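Local coordinates for protein hydrolase, haloacid dehalogenase-like family (Pseudomonas syringae pv. tomato, PDB 3S6J) that binds calcium and is probably a phosphatase of the haloacid dehalogenase superfamily, possibly acting on sugar phosphates, at residues F11-G15 and T16-S20; E84-Q87 and H88-I91; G95-E98 and L99-L103. All blocks are in the same frame, centred on the assembly; numbering follows the deposited sequence.

Interaction 1. Residues F11-G15 and T16-S20; sequences FDLDG and TLTDS. With CA (calcium ion), chain M.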
loop_
_atom_site.group_PDB
_atom_site.type_symbol
_atom_site.label_atom_id
_atom_site.label_comp_id
_atom_site.label_asym_id
_atom_site.label_seq_id
_atom_site.Cartn_x
_atom_site.Cartn_y
_atom_site.Cartn_z
ATOM N N PHE E 11 -12.475 10.552 -14.210
ATOM C CA PHE E 11 -11.406 10.436 -13.235
ATOM C C PHE E 11 -11.921 9.833 -11.931
ATOM O O PHE E 11 -12.963 10.246 -11.411
ATOM C CB PHE E 11 -10.831 11.811 -12.911
ATOM C CG PHE E 11 -9.965 12.402 -13.990
ATOM C CD1 PHE E 11 -8.614 12.109 -14.051
ATOM C CD2 PHE E 11 -10.491 13.291 -14.907
ATOM C CE1 PHE E 11 -7.813 12.685 -15.022
ATOM C CE2 PHE E 11 -9.695 13.863 -15.885
ATOM C CZ PHE E 11 -8.360 13.555 -15.951
ATOM N N ASP E 12 -11.199 8.857 -11.404
ATOM C CA ASP E 12 -11.383 8.491 -10.012
ATOM C C ASP E 12 -10.793 9.638 -9.164
ATOM O O ASP E 12 -10.100 10.511 -9.701
ATOM C CB ASP E 12 -10.691 7.168 -9.718
ATOM C CG ASP E 12 -10.611 6.883 -8.241
ATOM O OD1 ASP E 12 -11.665 6.649 -7.627
ATOM O OD2 ASP E 12 -9.489 6.904 -7.698
ATOM N N LEU E 13 -11.060 9.656 -7.857
ATOM C CA LEU E 13 -10.610 10.786 -7.033
ATOM C C LEU E 13 -9.526 10.405 -6.026
ATOM O O LEU E 13 -8.348 10.728 -6.196
ATOM C CB LEU E 13 -11.807 11.427 -6.329
ATOM C CG LEU E 13 -11.585 12.681 -5.471
ATOM C CD1 LEU E 13 -10.771 13.762 -6.210
ATOM C CD2 LEU E 13 -12.943 13.231 -5.010
ATOM N N ASP E 14 -9.947 9.720 -4.977
ATOM C CA ASP E 14 -9.077 9.245 -3.916
ATOM C C ASP E 14 -7.990 8.300 -4.478
ATOM O O ASP E 14 -8.291 7.195 -4.901
ATOM C CB ASP E 14 -9.996 8.579 -2.877
ATOM C CG ASP E 14 -9.275 7.651 -1.927
ATOM O OD1 ASP E 14 -9.728 6.493 -1.802
ATOM O OD2 ASP E 14 -8.294 8.067 -1.277
ATOM N N GLY E 15 -6.736 8.758 -4.522
ATOM C CA GLY E 15 -5.626 7.931 -4.972
ATOM C C GLY E 15 -5.228 8.227 -6.401
ATOM O O GLY E 15 -4.202 7.752 -6.892
ATOM N N THR E 16 -6.037 9.040 -7.065
ATOM C CA THR E 16 -5.882 9.274 -8.489
ATOM C C THR E 16 -5.588 10.756 -8.718
ATOM O O THR E 16 -4.621 11.101 -9.412
ATOM C CB THR E 16 -7.146 8.824 -9.264
ATOM O OG1 THR E 16 -7.300 7.391 -9.169
ATOM C CG2 THR E 16 -7.084 9.255 -10.733
ATOM N N LEU E 17 -6.409 11.628 -8.125
ATOM C CA LEU E 17 -6.142 13.070 -8.147
ATOM C C LEU E 17 -5.645 13.611 -6.786
ATOM O O LEU E 17 -4.875 14.564 -6.740
ATOM C CB LEU E 17 -7.362 13.859 -8.641
ATOM C CG LEU E 17 -7.871 13.516 -10.040
ATOM C CD1 LEU E 17 -9.279 14.089 -10.307
ATOM C CD2 LEU E 17 -6.882 13.954 -11.114
ATOM N N THR E 18 -6.083 12.994 -5.690
ATOM C CA THR E 18 -5.604 13.367 -4.369
ATOM C C THR E 18 -4.904 12.200 -3.694
ATOM O O THR E 18 -5.334 11.040 -3.821
ATOM C CB THR E 18 -6.755 13.820 -3.429
ATOM O OG1 THR E 18 -7.807 12.849 -3.455
ATOM C CG2 THR E 18 -7.292 15.171 -3.849
ATOM N N ASP E 19 -3.856 12.514 -2.935
ATOM C CA ASP E 19 -3.102 11.497 -2.205
ATOM C C ASP E 19 -3.821 11.106 -0.909
ATOM O O ASP E 19 -3.413 11.500 0.192
ATOM C CB ASP E 19 -1.691 11.995 -1.921
ATOM C CG ASP E 19 -0.772 10.901 -1.446
ATOM O OD1 ASP E 19 -1.237 9.745 -1.323
ATOM O OD2 ASP E 19 0.422 11.208 -1.197
ATOM N N SER E 20 -4.887 10.324 -1.042
ATOM C CA SER E 20 -5.762 10.059 0.096
ATOM C C SER E 20 -6.080 8.589 0.400
ATOM O O SER E 20 -6.756 8.305 1.384
ATOM C CB SER E 20 -7.065 10.848 -0.042
ATOM O OG SER E 20 -7.652 10.649 -1.305
HETATM CA CA CA M . -9.319 5.220 -5.828
HETATM O O HOH W 1 -10.691 3.520 -6.878
HETATM O O HOH W 2 -10.995 5.077 -3.912
HETATM O O HOH W 3 -8.080 3.405 -4.311
#
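Three backbone amides, those of T16, L17 and T18, converge on one carbonyl oxygen, L13 O, and curl the chain into a tight loop at the end of strand 8-11. D12, D14 and T16 fit the DxDx(T/V) signature of the haloacid dehalogenase (HAD) superfamily, and the loop carries the calcium site. L17 N lies in the carbonyl plane on a lone pair of L13 O at 2.9 Å, while T16 N approaches from above that plane. D14 and T18 form a single beta bridge, with G15 N donating to T18 O at 2.8 Å. The calcium ion is bound by D12 OD2 at 2.5 Å, by the main-chain oxygen D14 O at 2.4 Å, by three waters and by D172. The D14 carboxylate instead takes a hydrogen bond from one of those waters through OD1, which N24 also meets. K147 forms a salt bridge with D12 OD1. L17 CD1 packs on F11 CB at 3.8 Å, the two side chains crossing at about a right angle. T16 OG1, swung beside its own backbone N (chi1 -66°), donates to the anti lone pair of D12 OD2 at 2.7 Å.

Interaction 2. Residues E84-Q87 and H88-I91; sequences ERLQ and HQII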
loop_
_atom_site.group_PDB
_atom_site.type_symbol
_atom_site.label_atom_id
_atom_site.label_comp_id
_atom_site.label_asym_id
_atom_site.label_seq_id
_atom_site.Cartn_x
_atom_site.Cartn_y
_atom_site.Cartn_z
ATOM N N GLU E 84 -12.606 12.240 8.627
ATOM C CA GLU E 84 -12.683 13.658 8.926
ATOM C C GLU E 84 -11.464 14.068 9.743
ATOM O O GLU E 84 -10.838 15.099 9.470
ATOM C CB GLU E 84 -13.962 13.995 9.709
ATOM C CG GLU E 84 -15.274 13.593 9.026
ATOM C CD GLU E 84 -16.514 13.944 9.863
ATOM O OE1 GLU E 84 -17.582 13.292 9.677
ATOM O OE2 GLU E 84 -16.415 14.868 10.714
ATOM N N ARG E 85 -11.115 13.264 10.745
ATOM C CA ARG E 85 -9.994 13.616 11.617
ATOM C C ARG E 85 -8.682 13.647 10.845
ATOM O O ARG E 85 -7.710 14.234 11.286
ATOM C CB ARG E 85 -9.904 12.673 12.819
ATOM C CG ARG E 85 -11.065 12.832 13.808
ATOM C CD ARG E 85 -10.879 12.016 15.078
ATOM N NE ARG E 85 -10.921 10.573 14.845
ATOM C CZ ARG E 85 -12.008 9.810 14.978
ATOM N NH1 ARG E 85 -13.172 10.347 15.339
ATOM N NH2 ARG E 85 -11.930 8.502 14.738
ATOM N N LEU E 86 -8.653 13.034 9.672
ATOM C CA LEU E 86 -7.424 13.001 8.894
ATOM C C LEU E 86 -7.445 13.982 7.710
ATOM O O LEU E 86 -6.533 13.990 6.877
ATOM C CB LEU E 86 -7.167 11.582 8.399
ATOM C CG LEU E 86 -7.031 10.543 9.504
ATOM C CD1 LEU E 86 -7.257 9.142 8.966
ATOM C CD2 LEU E 86 -5.685 10.655 10.187
ATOM N N GLN E 87 -8.486 14.804 7.640
ATOM C CA GLN E 87 -8.721 15.625 6.450
ATOM C C GLN E 87 -7.565 16.541 6.024
ATOM O O GLN E 87 -7.366 16.763 4.827
ATOM C CB GLN E 87 -9.992 16.456 6.605
ATOM C CG GLN E 87 -9.927 17.473 7.720
ATOM C CD GLN E 87 -11.216 18.262 7.871
ATOM O OE1 GLN E 87 -12.204 18.016 7.165
ATOM N NE2 GLN E 87 -11.212 19.226 8.789
ATOM N N HIS E 88 -6.812 17.076 6.985
ATOM C CA HIS E 88 -5.769 18.048 6.665
ATOM C C HIS E 88 -4.472 17.401 6.172
ATOM O O HIS E 88 -3.517 18.091 5.807
ATOM C CB HIS E 88 -5.501 18.954 7.865
ATOM C CG HIS E 88 -6.709 19.699 8.328
ATOM N ND1 HIS E 88 -7.535 19.236 9.329
ATOM C CD2 HIS E 88 -7.252 20.873 7.910
ATOM C CE1 HIS E 88 -8.525 20.091 9.522
ATOM N NE2 HIS E 88 -8.373 21.093 8.669
ATOM N N GLN E 89 -4.439 16.075 6.169
ATOM C CA GLN E 89 -3.257 15.359 5.706
ATOM C C GLN E 89 -3.290 15.222 4.191
ATOM O O GLN E 89 -2.260 14.962 3.558
ATOM C CB GLN E 89 -3.188 13.970 6.354
ATOM C CG GLN E 89 -2.876 14.006 7.841
ATOM C CD GLN E 89 -2.610 12.621 8.406
ATOM O OE1 GLN E 89 -2.715 11.618 7.694
ATOM N NE2 GLN E 89 -2.269 12.557 9.690
ATOM N N ILE E 90 -4.480 15.421 3.624
ATOM C CA ILE E 90 -4.723 15.153 2.214
ATOM C C ILE E 90 -4.208 16.237 1.284
ATOM O O ILE E 90 -4.642 17.388 1.334
ATOM C CB ILE E 90 -6.215 14.927 1.927
ATOM C CG1 ILE E 90 -6.741 13.772 2.777
ATOM C CG2 ILE E 90 -6.435 14.671 0.421
ATOM C CD1 ILE E 90 -8.141 13.370 2.428
ATOM N N ILE E 91 -3.301 15.832 0.408
ATOM C CA ILE E 91 -2.627 16.731 -0.509
ATOM C C ILE E 91 -3.029 16.329 -1.928
ATOM O O ILE E 91 -3.421 15.181 -2.167
ATOM C CB ILE E 91 -1.099 16.605 -0.297
ATOM C CG1 ILE E 91 -0.795 16.802 1.200
ATOM C CG2 ILE E 91 -0.334 17.583 -1.173
ATOM C CD1 ILE E 91 0.342 15.913 1.777
HETATM O O HOH W 4 -6.201 16.357 9.555
#
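Q87 lies alongside the imidazole of H88, both side chains pointing the same way in a short 3-10 turn. The turn leads from helix 69-85 into strand 91-92, which pairs with strand 18-19; helices 21-34 to 69-85 are consistent with an inserted helical cap, as in many HAD phosphatases, and this is its return to the core. Q87 CB sits 3.3 Å from H88 N. The first torsion (chi1 64°) wedges CG between the backbone N and the carbonyl carbon, bringing CG over one face of the H88 ring, offset toward the rim. It is a CH-pi contact, with Q87 CG 3.7 Å from the ring centroid. Beyond CG the chain is extended: Q87 CD comes to 3.6 Å from H88 CE1, and NE2 is also nearest to that ring carbon. The amide plane stands 88° from the imidazole, so the two flat groups do not stack. On the backbone, Q89 N donates to L86 O at 3.0 Å, and a weak bond of 3.4 Å joins I90 N to Q87 O. Q89 OE1 accepts a hydrogen bond from the side chain of Q23, while I90 packs against helix 118-127. A water at the H88 ring edge accepts a hydrogen bond from H88 N at 2.7 Å, donates to R85 O and also bonds H88 ND1. A CH2 over the face and a water at the edge would together limit the ring's rotation.

Interaction 3. Residues G95-E98 and L99-L103; sequences GAVE and LLETL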
loop_
_atom_site.group_PDB
_atom_site.type_symbol
_atom_site.label_atom_id
_atom_site.label_comp_id
_atom_site.label_asym_id
_atom_site.label_seq_id
_atom_site.Cartn_x
_atom_site.Cartn_y
_atom_site.Cartn_z
ATOM N N GLY E 95 0.657 17.042 -10.633
ATOM C CA GLY E 95 0.109 17.122 -11.969
ATOM C C GLY E 95 -1.393 17.122 -12.007
ATOM O O GLY E 95 -1.986 17.376 -13.052
ATOM N N ALA E 96 -2.006 16.821 -10.862
ATOM C CA ALA E 96 -3.455 16.640 -10.763
ATOM C C ALA E 96 -4.231 17.879 -11.182
ATOM O O ALA E 96 -5.138 17.813 -12.014
ATOM C CB ALA E 96 -3.835 16.251 -9.352
ATOM N N VAL E 97 -3.903 19.007 -10.571
ATOM C CA VAL E 97 -4.558 20.257 -10.923
ATOM C C VAL E 97 -4.169 20.657 -12.343
ATOM O O VAL E 97 -5.031 20.976 -13.164
ATOM C CB VAL E 97 -4.199 21.382 -9.928
ATOM C CG1 VAL E 97 -4.514 22.734 -10.529
ATOM C CG2 VAL E 97 -4.942 21.180 -8.606
ATOM N N GLU E 98 -2.872 20.616 -12.636
ATOM C CA GLU E 98 -2.402 20.980 -13.966
ATOM C C GLU E 98 -3.057 20.166 -15.071
ATOM O O GLU E 98 -3.321 20.702 -16.156
ATOM C CB GLU E 98 -0.890 20.851 -14.087
ATOM C CG GLU E 98 -0.385 21.194 -15.481
ATOM C CD GLU E 98 1.122 21.250 -15.542
ATOM O OE1 GLU E 98 1.738 20.837 -14.543
ATOM O OE2 GLU E 98 1.693 21.709 -16.572
ATOM N N LEU E 99 -3.311 18.879 -14.811
ATOM C CA LEU E 99 -3.987 18.021 -15.793
ATOM C C LEU E 99 -5.399 18.531 -16.010
ATOM O O LEU E 99 -5.860 18.655 -17.147
ATOM C CB LEU E 99 -4.010 16.554 -15.345
ATOM C CG LEU E 99 -4.726 15.553 -16.272
ATOM C CD1 LEU E 99 -4.143 15.589 -17.700
ATOM C CD2 LEU E 99 -4.714 14.119 -15.713
ATOM N N LEU E 100 -6.088 18.844 -14.919
ATOM C CA LEU E 100 -7.476 19.296 -15.026
ATOM C C LEU E 100 -7.547 20.632 -15.756
ATOM O O LEU E 100 -8.391 20.822 -16.629
ATOM C CB LEU E 100 -8.134 19.385 -13.654
ATOM C CG LEU E 100 -8.414 18.037 -12.979
ATOM C CD1 LEU E 100 -8.871 18.243 -11.543
ATOM C CD2 LEU E 100 -9.445 17.217 -13.784
ATOM N N GLU E 101 -6.636 21.539 -15.402
ATOM C CA GLU E 101 -6.494 22.817 -16.088
ATOM C C GLU E 101 -6.195 22.633 -17.577
ATOM O O GLU E 101 -6.750 23.349 -18.420
ATOM C CB GLU E 101 -5.396 23.654 -15.426
ATOM C CG GLU E 101 -5.748 24.090 -14.012
ATOM C CD GLU E 101 -4.710 25.010 -13.383
ATOM O OE1 GLU E 101 -3.502 24.873 -13.687
ATOM O OE2 GLU E 101 -5.111 25.867 -12.563
ATOM N N THR E 102 -5.335 21.670 -17.903
ATOM C CA THR E 102 -5.020 21.395 -19.304
ATOM C C THR E 102 -6.270 20.998 -20.082
ATOM O O THR E 102 -6.489 21.477 -21.193
ATOM C CB THR E 102 -3.953 20.314 -19.463
ATOM O OG1 THR E 102 -2.762 20.710 -18.770
ATOM C CG2 THR E 102 -3.616 20.113 -20.940
ATOM N N LEU E 103 -7.096 20.141 -19.488
ATOM C CA LEU E 103 -8.305 19.664 -20.144
ATOM C C LEU E 103 -9.313 20.782 -20.405
ATOM O O LEU E 103 -9.921 20.838 -21.466
ATOM C CB LEU E 103 -8.972 18.554 -19.317
ATOM C CG LEU E 103 -8.144 17.289 -19.089
ATOM C CD1 LEU E 103 -8.913 16.299 -18.211
ATOM C CD2 LEU E 103 -7.756 16.646 -20.413
#
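V97 CG1 lies against the carboxylate end of E101, 3.7 Å from CD, one helical turn further along. The two side chains cross at a slant. E101 CG is folded back beside its own backbone N (chi1 -66°), which puts it 3.3 Å from V97 O, and the extended chain beyond then carries CD to V97 CG1. The contact between methyl and carboxylate is van der Waals. On the backbone of the same pair, E101 N reaches V97 O at 2.8 Å with an N-H...O angle of 176°. This bond belongs to the opening turns of helix 96-105, which lies against the central parallel sheet of the HAD-like fold; G95, at positive phi, occupies its N-cap position. From there the i to i+4 pattern starts at once, L99 N bonding to G95 O at 2.7 Å and L100 N to A96 O at 3.2 Å. The buried leucines L99, L100 and L103 all pack on F11 of strand 8-11, and L100 and L103 also touch W110 of strand 110-113. L216 of helix 212-217 meets E98, L99 and T102. E98 O is gripped twice by T102, whose backbone N and hydroxyl come at it from opposite faces of the carbonyl plane. T102 OG1, anti to its own carbonyl carbon (chi1 -58°), closes to 2.7 Å from E98 O, with E98 CG 4.1 Å from the same hydroxyl.

In the fold
All three contacts lie in the HAD-like hydrolase portion of a longer protein. Interaction 1 is the buried centre, rich in charge and metal bonds; interactions 2 and 3 lie about 17 Å from the chain centre (centre to centre), the former on the surface and the latter partly buried. Both touch interaction 1. D19 N probably bonds to I91 O, pairing strands 18-19 and 91-92, and I90 CD1 packs on S20 CB. Interaction 3 reaches interaction 1 through the F11 ring, and A96 CB lies against L17 O. Interactions 2 and 3 adjoin in sequence without other contact. Water and a CH-pi contact mark the exposed turn, whereas regular helix bonding with leucines turned to the parallel strands marks 95-103.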